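Long-range contacts in putative cytoplasmic protein (PDB 4IQN), which is of unknown function, belongs to a family defined only as a domain of unknown function (DUF5066), and is probably cytoplasmic: residues 37-42 against 140-145; 126-131 against 164-169. All coordinates share one frame; numbering follows the deposited sequence.

Contact 1. Residues 37-42 against 140-145; sequences VRKYRD and ITERDA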
loop_
_atom_site.group_PDB
_atom_site.type_symbol
_atom_site.label_atom_id
_atom_site.label_comp_id
_atom_site.label_asym_id
_atom_site.label_seq_id
_atom_site.Cartn_x
_atom_site.Cartn_y
_atom_site.Cartn_z
ATOM N N VAL A 37 -3.337 -10.413 7.656
ATOM C CA VAL A 37 -2.464 -10.255 6.489
ATOM C C VAL A 37 -1.175 -11.064 6.711
ATOM O O VAL A 37 -0.641 -11.110 7.836
ATOM C CB VAL A 37 -2.182 -8.739 6.172
ATOM C CG1 VAL A 37 -1.644 -8.034 7.376
ATOM C CG2 VAL A 37 -1.250 -8.589 4.954
ATOM N N ARG A 38 -0.673 -11.710 5.654
ATOM C CA ARG A 38 0.675 -12.294 5.728
ATOM C C ARG A 38 1.711 -11.275 6.210
ATOM O O ARG A 38 1.652 -10.101 5.826
ATOM C CB ARG A 38 1.075 -12.906 4.385
ATOM C CG ARG A 38 0.279 -14.161 4.058
ATOM C CD ARG A 38 0.752 -15.325 4.885
ATOM N NE ARG A 38 0.154 -16.593 4.433
ATOM C CZ ARG A 38 0.621 -17.313 3.426
ATOM N NH1 ARG A 38 1.697 -16.906 2.753
ATOM N NH2 ARG A 38 0.017 -18.453 3.091
ATOM N N LYS A 39 2.625 -11.705 7.080
ATOM C CA LYS A 39 3.670 -10.834 7.624
ATOM C C LYS A 39 4.815 -10.605 6.634
ATOM O O LYS A 39 5.428 -9.527 6.634
ATOM C CB LYS A 39 4.216 -11.428 8.927
ATOM C CG LYS A 39 5.333 -10.694 9.655
ATOM C CD LYS A 39 4.913 -9.357 10.265
ATOM C CE LYS A 39 6.058 -8.640 11.003
ATOM N NZ LYS A 39 6.278 -9.139 12.376
ATOM N N TYR A 40 5.099 -11.597 5.798
ATOM C CA TYR A 40 6.285 -11.577 4.936
ATOM C C TYR A 40 5.944 -11.683 3.468
ATOM O O TYR A 40 4.892 -12.186 3.075
ATOM C CB TYR A 40 7.234 -12.715 5.336
ATOM C CG TYR A 40 7.737 -12.595 6.761
ATOM C CD1 TYR A 40 8.652 -11.644 7.086
ATOM C CD2 TYR A 40 7.260 -13.437 7.794
ATOM C CE1 TYR A 40 9.112 -11.488 8.376
ATOM C CE2 TYR A 40 7.732 -13.295 9.097
ATOM C CZ TYR A 40 8.660 -12.308 9.368
ATOM O OH TYR A 40 9.153 -12.100 10.611
ATOM N N ARG A 41 6.851 -11.167 2.636
ATOM C CA ARG A 41 6.697 -11.279 1.215
ATOM C C ARG A 41 6.778 -12.731 0.700
ATOM O O ARG A 41 6.116 -13.117 -0.267
ATOM C CB ARG A 41 7.765 -10.444 0.522
ATOM C CG ARG A 41 7.388 -10.290 -0.923
ATOM C CD ARG A 41 7.528 -8.907 -1.459
ATOM N NE ARG A 41 7.613 -7.868 -0.468
ATOM C CZ ARG A 41 8.436 -6.834 -0.581
ATOM N NH1 ARG A 41 9.209 -6.709 -1.658
ATOM N NH2 ARG A 41 8.493 -5.944 0.380
ATOM N N ASP A 42 7.628 -13.511 1.340
ATOM C CA ASP A 42 7.824 -14.943 0.982
ATOM C C ASP A 42 6.488 -15.725 0.987
ATOM O O ASP A 42 5.903 -15.956 2.043
ATOM C CB ASP A 42 8.852 -15.538 1.939
ATOM C CG ASP A 42 8.991 -17.053 1.839
ATOM O OD1 ASP A 42 8.464 -17.681 0.863
ATOM O OD2 ASP A 42 9.682 -17.597 2.769
ATOM N N ILE A 140 4.095 -3.848 5.296
ATOM C CA ILE A 140 3.663 -4.597 6.468
ATOM C C ILE A 140 4.858 -4.988 7.357
ATOM O O ILE A 140 5.407 -6.068 7.236
ATOM C CB ILE A 140 2.886 -5.836 6.051
ATOM C CG1 ILE A 140 1.752 -5.501 5.090
ATOM C CG2 ILE A 140 2.342 -6.590 7.283
ATOM C CD1 ILE A 140 0.693 -4.518 5.592
ATOM N N THR A 141 5.272 -4.066 8.217
ATOM C CA THR A 141 6.367 -4.265 9.135
ATOM C C THR A 141 5.767 -4.296 10.522
ATOM O O THR A 141 5.331 -5.363 10.974
ATOM C CB THR A 141 7.433 -3.180 8.983
ATOM O OG1 THR A 141 6.782 -1.921 8.953
ATOM C CG2 THR A 141 8.176 -3.361 7.686
ATOM N N GLU A 142 5.665 -3.152 11.174
ATOM C CA GLU A 142 5.169 -3.095 12.552
ATOM C C GLU A 142 4.158 -1.971 12.586
ATOM O O GLU A 142 4.354 -0.946 11.920
ATOM C CB GLU A 142 6.299 -2.820 13.565
ATOM C CG GLU A 142 7.432 -3.837 13.601
ATOM C CD GLU A 142 6.974 -5.229 14.072
ATOM O OE1 GLU A 142 5.984 -5.298 14.840
ATOM O OE2 GLU A 142 7.593 -6.265 13.678
ATOM N N ARG A 143 3.071 -2.175 13.318
ATOM C CA ARG A 143 2.099 -1.107 13.531
ATOM C C ARG A 143 2.567 -0.082 14.560
ATOM O O ARG A 143 3.270 -0.387 15.512
ATOM C CB ARG A 143 0.755 -1.690 13.934
ATOM C CG ARG A 143 0.221 -2.626 12.874
ATOM C CD ARG A 143 -1.277 -2.869 12.961
ATOM N NE ARG A 143 -1.690 -3.274 14.290
ATOM C CZ ARG A 143 -2.949 -3.234 14.719
ATOM N NH1 ARG A 143 -3.966 -2.812 13.923
ATOM N NH2 ARG A 143 -3.196 -3.610 15.954
ATOM N N ASP A 144 2.157 1.157 14.351
ATOM C CA ASP A 144 2.499 2.238 15.210
ATOM C C ASP A 144 1.442 2.444 16.280
ATOM O O ASP A 144 0.566 1.613 16.462
ATOM C CB ASP A 144 2.704 3.515 14.355
ATOM C CG ASP A 144 1.429 4.013 13.692
ATOM O OD1 ASP A 144 0.268 3.609 14.066
ATOM O OD2 ASP A 144 1.597 4.821 12.758
ATOM N N ALA A 145 1.535 3.542 17.023
ATOM C CA ALA A 145 0.635 3.813 18.150
ATOM C C ALA A 145 -0.825 3.931 17.751
ATOM O O ALA A 145 -1.685 3.750 18.591
ATOM C CB ALA A 145 1.057 5.091 18.875
HETATM O O HOH W 1 7.169 -8.049 8.070
#
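Two backbone carbonyls share one water here: water 1 donates to Lys-39 O at 2.7 Å and to Ile-140 O at 2.8 Å. The two oxygens, Lys-39 O and Ile-140 O, lie 3.5 Å apart, and neither can donate to the other. The water supplies both protons and joins the two segments at the point where their backbones come nearest.

The Lys-39 side chain reaches to the loop that follows Ile-140. Its CG is anti to the backbone N (chi1 179°), and bends at chi2 and chi4 bring the end of the chain round to the other segment. Lys-39 CE lies 3.4 Å from Thr-141 O. The ammonium goes on to Glu-142, whose own chain bends at chi2 and brings its carboxylate back toward the lysine. Lys-39 NZ and Glu-142 OE2 form a salt bridge of 3.4 Å, and the hydrogen bond within it is weak.

The contact joins the end of strand 36-38, the middle strand of a small mixed sheet, to the loop leaving strand 135-140 of the four-stranded antiparallel sheet. The backbone of Lys-39 is also hydrogen-bonded to Glu-47 and Ala-124.

The inner part is apolar. Ile-140 points its CG2 methyl at residues 37-38. It meets Val-37 CG1 at 4.2 Å and lies 3.9 Å from Arg-38 O, a buried carbonyl with no polar partner in the model. Beyond Ile-140, the hydroxyl of Thr-141 turns to Asp-203 of helix 190-207.

Contact 2. Residues 126-131 against 164-169; sequences IRIDHV and SSLVEY
The end of strand 124-128 and the loop after it face the first turn of helix 166-174, with CA atoms 9.0 Å apart at Ile-128 and Leu-166 and 10.0 Å apart at His-130 and Tyr-169. Side chains span the distance. Tyr-169 buries the largest share. Its OH lies 2.7 Å from His-130 ND1 in a nearly straight hydrogen bond (166°), and either atom could be the donor. The hydroxyl sits at the edge of the imidazole, in its plane. The two rings meet rim to rim with their planes at 48°, so this is not a stack. The first torsion of His-130 sends its ring toward the helix, and the ring's turn about chi2 (44°) presents ND1 to the tyrosine. Water 2 also bonds to Tyr-169 OH and donates to Asp-129 O.

Ile-128 packs against both helix residues. Its CG2 lies 4.0 Å from Tyr-169 CE2, and its CD1 meets Leu-166 CD1 at the same distance.

On the helix side, Ser-165 is the N-cap, with weak bonds to its OG from the backbone N of Val-167 and Glu-168. Glu-168 OE1 takes both Ser-164 N and Ser-164 OG, from opposite faces of the carboxylate plane.

Strand 135-140 pairs with the strand at Ile-128 through Ile-136. Arg-153 of strand 151-155 touches both His-130 and Tyr-169, while helix 190-207 packs against Ser-164 and Glu-168 through Trp-192.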
loop_
_atom_site.group_PDB
_atom_site.type_symbol
_atom_site.label_atom_id
_atom_site.label_comp_id
_atom_site.label_asym_id
_atom_site.label_seq_id
_atom_site.Cartn_x
_atom_site.Cartn_y
_atom_site.Cartn_z
ATOM N N ILE A 126 0.712 -4.677 0.801
ATOM C CA ILE A 126 -0.657 -4.579 0.345
ATOM C C ILE A 126 -0.693 -3.486 -0.687
ATOM O O ILE A 126 -0.314 -2.329 -0.385
ATOM C CB ILE A 126 -1.643 -4.257 1.493
ATOM C CG1 ILE A 126 -1.726 -5.400 2.523
ATOM C CG2 ILE A 126 -3.030 -3.980 0.948
ATOM C CD1 ILE A 126 -2.639 -5.061 3.698
ATOM N N ARG A 127 -1.179 -3.807 -1.881
ATOM C CA ARG A 127 -1.228 -2.809 -2.963
ATOM C C ARG A 127 -2.398 -1.884 -2.747
ATOM O O ARG A 127 -3.503 -2.328 -2.450
ATOM C CB ARG A 127 -1.371 -3.498 -4.319
ATOM C CG ARG A 127 -1.287 -2.625 -5.568
ATOM C CD ARG A 127 0.032 -1.903 -5.664
ATOM N NE ARG A 127 0.343 -1.612 -7.055
ATOM C CZ ARG A 127 0.037 -0.484 -7.696
ATOM N NH1 ARG A 127 -0.574 0.539 -7.085
ATOM N NH2 ARG A 127 0.392 -0.375 -8.958
ATOM N N ILE A 128 -2.158 -0.590 -2.900
ATOM C CA ILE A 128 -3.211 0.447 -2.853
ATOM C C ILE A 128 -3.340 1.038 -4.257
ATOM O O ILE A 128 -2.331 1.314 -4.914
ATOM C CB ILE A 128 -2.832 1.559 -1.865
ATOM C CG1 ILE A 128 -2.788 1.032 -0.436
ATOM C CG2 ILE A 128 -3.766 2.798 -1.966
ATOM C CD1 ILE A 128 -4.126 0.617 0.158
ATOM N N ASP A 129 -4.574 1.227 -4.720
ATOM C CA ASP A 129 -4.825 1.745 -6.046
ATOM C C ASP A 129 -4.661 3.266 -5.975
ATOM O O ASP A 129 -5.173 3.897 -5.081
ATOM C CB ASP A 129 -6.201 1.345 -6.508
ATOM C CG ASP A 129 -6.363 -0.182 -6.535
ATOM O OD1 ASP A 129 -5.744 -0.812 -7.441
ATOM O OD2 ASP A 129 -7.050 -0.737 -5.640
ATOM N N HIS A 130 -3.913 3.815 -6.916
ATOM C CA HIS A 130 -3.441 5.190 -6.839
ATOM C C HIS A 130 -4.057 6.027 -7.947
ATOM O O HIS A 130 -4.649 5.500 -8.888
ATOM C CB HIS A 130 -1.912 5.201 -6.927
ATOM C CG HIS A 130 -1.299 6.547 -6.708
ATOM N ND1 HIS A 130 -1.703 7.392 -5.701
ATOM C CD2 HIS A 130 -0.312 7.194 -7.375
ATOM C CE1 HIS A 130 -0.984 8.503 -5.748
ATOM N NE2 HIS A 130 -0.143 8.409 -6.766
ATOM N N VAL A 131 -3.974 7.338 -7.780
ATOM C CA VAL A 131 -4.608 8.274 -8.684
ATOM C C VAL A 131 -3.667 8.718 -9.797
ATOM O O VAL A 131 -4.108 9.379 -10.743
ATOM C CB VAL A 131 -5.124 9.499 -7.908
ATOM C CG1 VAL A 131 -6.182 9.064 -6.904
ATOM C CG2 VAL A 131 -3.978 10.243 -7.196
ATOM N N SER A 164 3.368 8.428 6.410
ATOM C CA SER A 164 3.421 7.798 7.717
ATOM C C SER A 164 2.446 6.605 7.745
ATOM O O SER A 164 2.745 5.614 8.401
ATOM C CB SER A 164 3.068 8.750 8.844
ATOM O OG SER A 164 1.766 9.313 8.716
ATOM N N SER A 165 1.332 6.720 7.019
ATOM C CA SER A 165 0.292 5.709 6.959
ATOM C C SER A 165 -0.686 5.979 5.854
ATOM O O SER A 165 -0.673 7.062 5.237
ATOM C CB SER A 165 -0.489 5.726 8.261
ATOM O OG SER A 165 -1.303 6.879 8.405
ATOM N N LEU A 166 -1.596 5.016 5.635
ATOM C CA LEU A 166 -2.721 5.181 4.747
ATOM C C LEU A 166 -3.615 6.397 5.139
ATOM O O LEU A 166 -4.222 7.028 4.268
ATOM C CB LEU A 166 -3.563 3.885 4.707
ATOM C CG LEU A 166 -4.668 3.831 3.642
ATOM C CD1 LEU A 166 -4.103 4.024 2.248
ATOM C CD2 LEU A 166 -5.428 2.514 3.756
ATOM N N VAL A 167 -3.679 6.709 6.428
ATOM C CA VAL A 167 -4.415 7.870 6.905
ATOM C C VAL A 167 -3.828 9.158 6.308
ATOM O O VAL A 167 -4.558 9.946 5.717
ATOM C CB VAL A 167 -4.454 7.948 8.439
ATOM C CG1 VAL A 167 -5.164 9.198 8.945
ATOM C CG2 VAL A 167 -5.160 6.705 9.022
ATOM N N GLU A 168 -2.535 9.344 6.429
ATOM C CA GLU A 168 -1.883 10.512 5.837
ATOM C C GLU A 168 -2.064 10.529 4.310
ATOM O O GLU A 168 -2.377 11.571 3.727
ATOM C CB GLU A 168 -0.402 10.546 6.200
ATOM C CG GLU A 168 0.344 11.718 5.559
ATOM C CD GLU A 168 1.759 11.926 6.028
ATOM O OE1 GLU A 168 2.339 11.055 6.721
ATOM O OE2 GLU A 168 2.329 12.999 5.684
ATOM N N TYR A 169 -1.880 9.377 3.670
ATOM C CA TYR A 169 -2.050 9.271 2.238
ATOM C C TYR A 169 -3.444 9.756 1.826
ATOM O O TYR A 169 -3.593 10.587 0.914
ATOM C CB TYR A 169 -1.776 7.825 1.755
ATOM C CG TYR A 169 -2.175 7.572 0.331
ATOM C CD1 TYR A 169 -1.341 7.932 -0.730
ATOM C CD2 TYR A 169 -3.411 7.007 0.016
ATOM C CE1 TYR A 169 -1.710 7.734 -2.037
ATOM C CE2 TYR A 169 -3.793 6.773 -1.286
ATOM C CZ TYR A 169 -2.951 7.138 -2.331
ATOM O OH TYR A 169 -3.331 6.942 -3.647
HETATM O O HOH W 2 -6.011 6.478 -4.387
#

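How the contacts relate
Contact 2 is the deeper, its centre about 5 Å from the centre of the chain against about 11 Å for contact 1. Both are partly buried, but contact 1 includes exposed Glu-142, while no touching residue of contact 2 is exposed. Contact 1 ties the four-stranded antiparallel sheet to the small mixed sheet, and contact 2 ties it to helix 166-174. The centres are about 15 Å apart, but the contacts touch through Ile-126, whose CD1 packs on Ile-140 CD1 at 3.9 Å. Each holds a bridging water, between two backbone carbonyls in contact 1 and between a carbonyl and a hydroxyl in contact 2. Contact 1 adds a long salt bridge, contact 2 a short histidine-tyrosine hydrogen bond. Helix 190-207 touches segments of both.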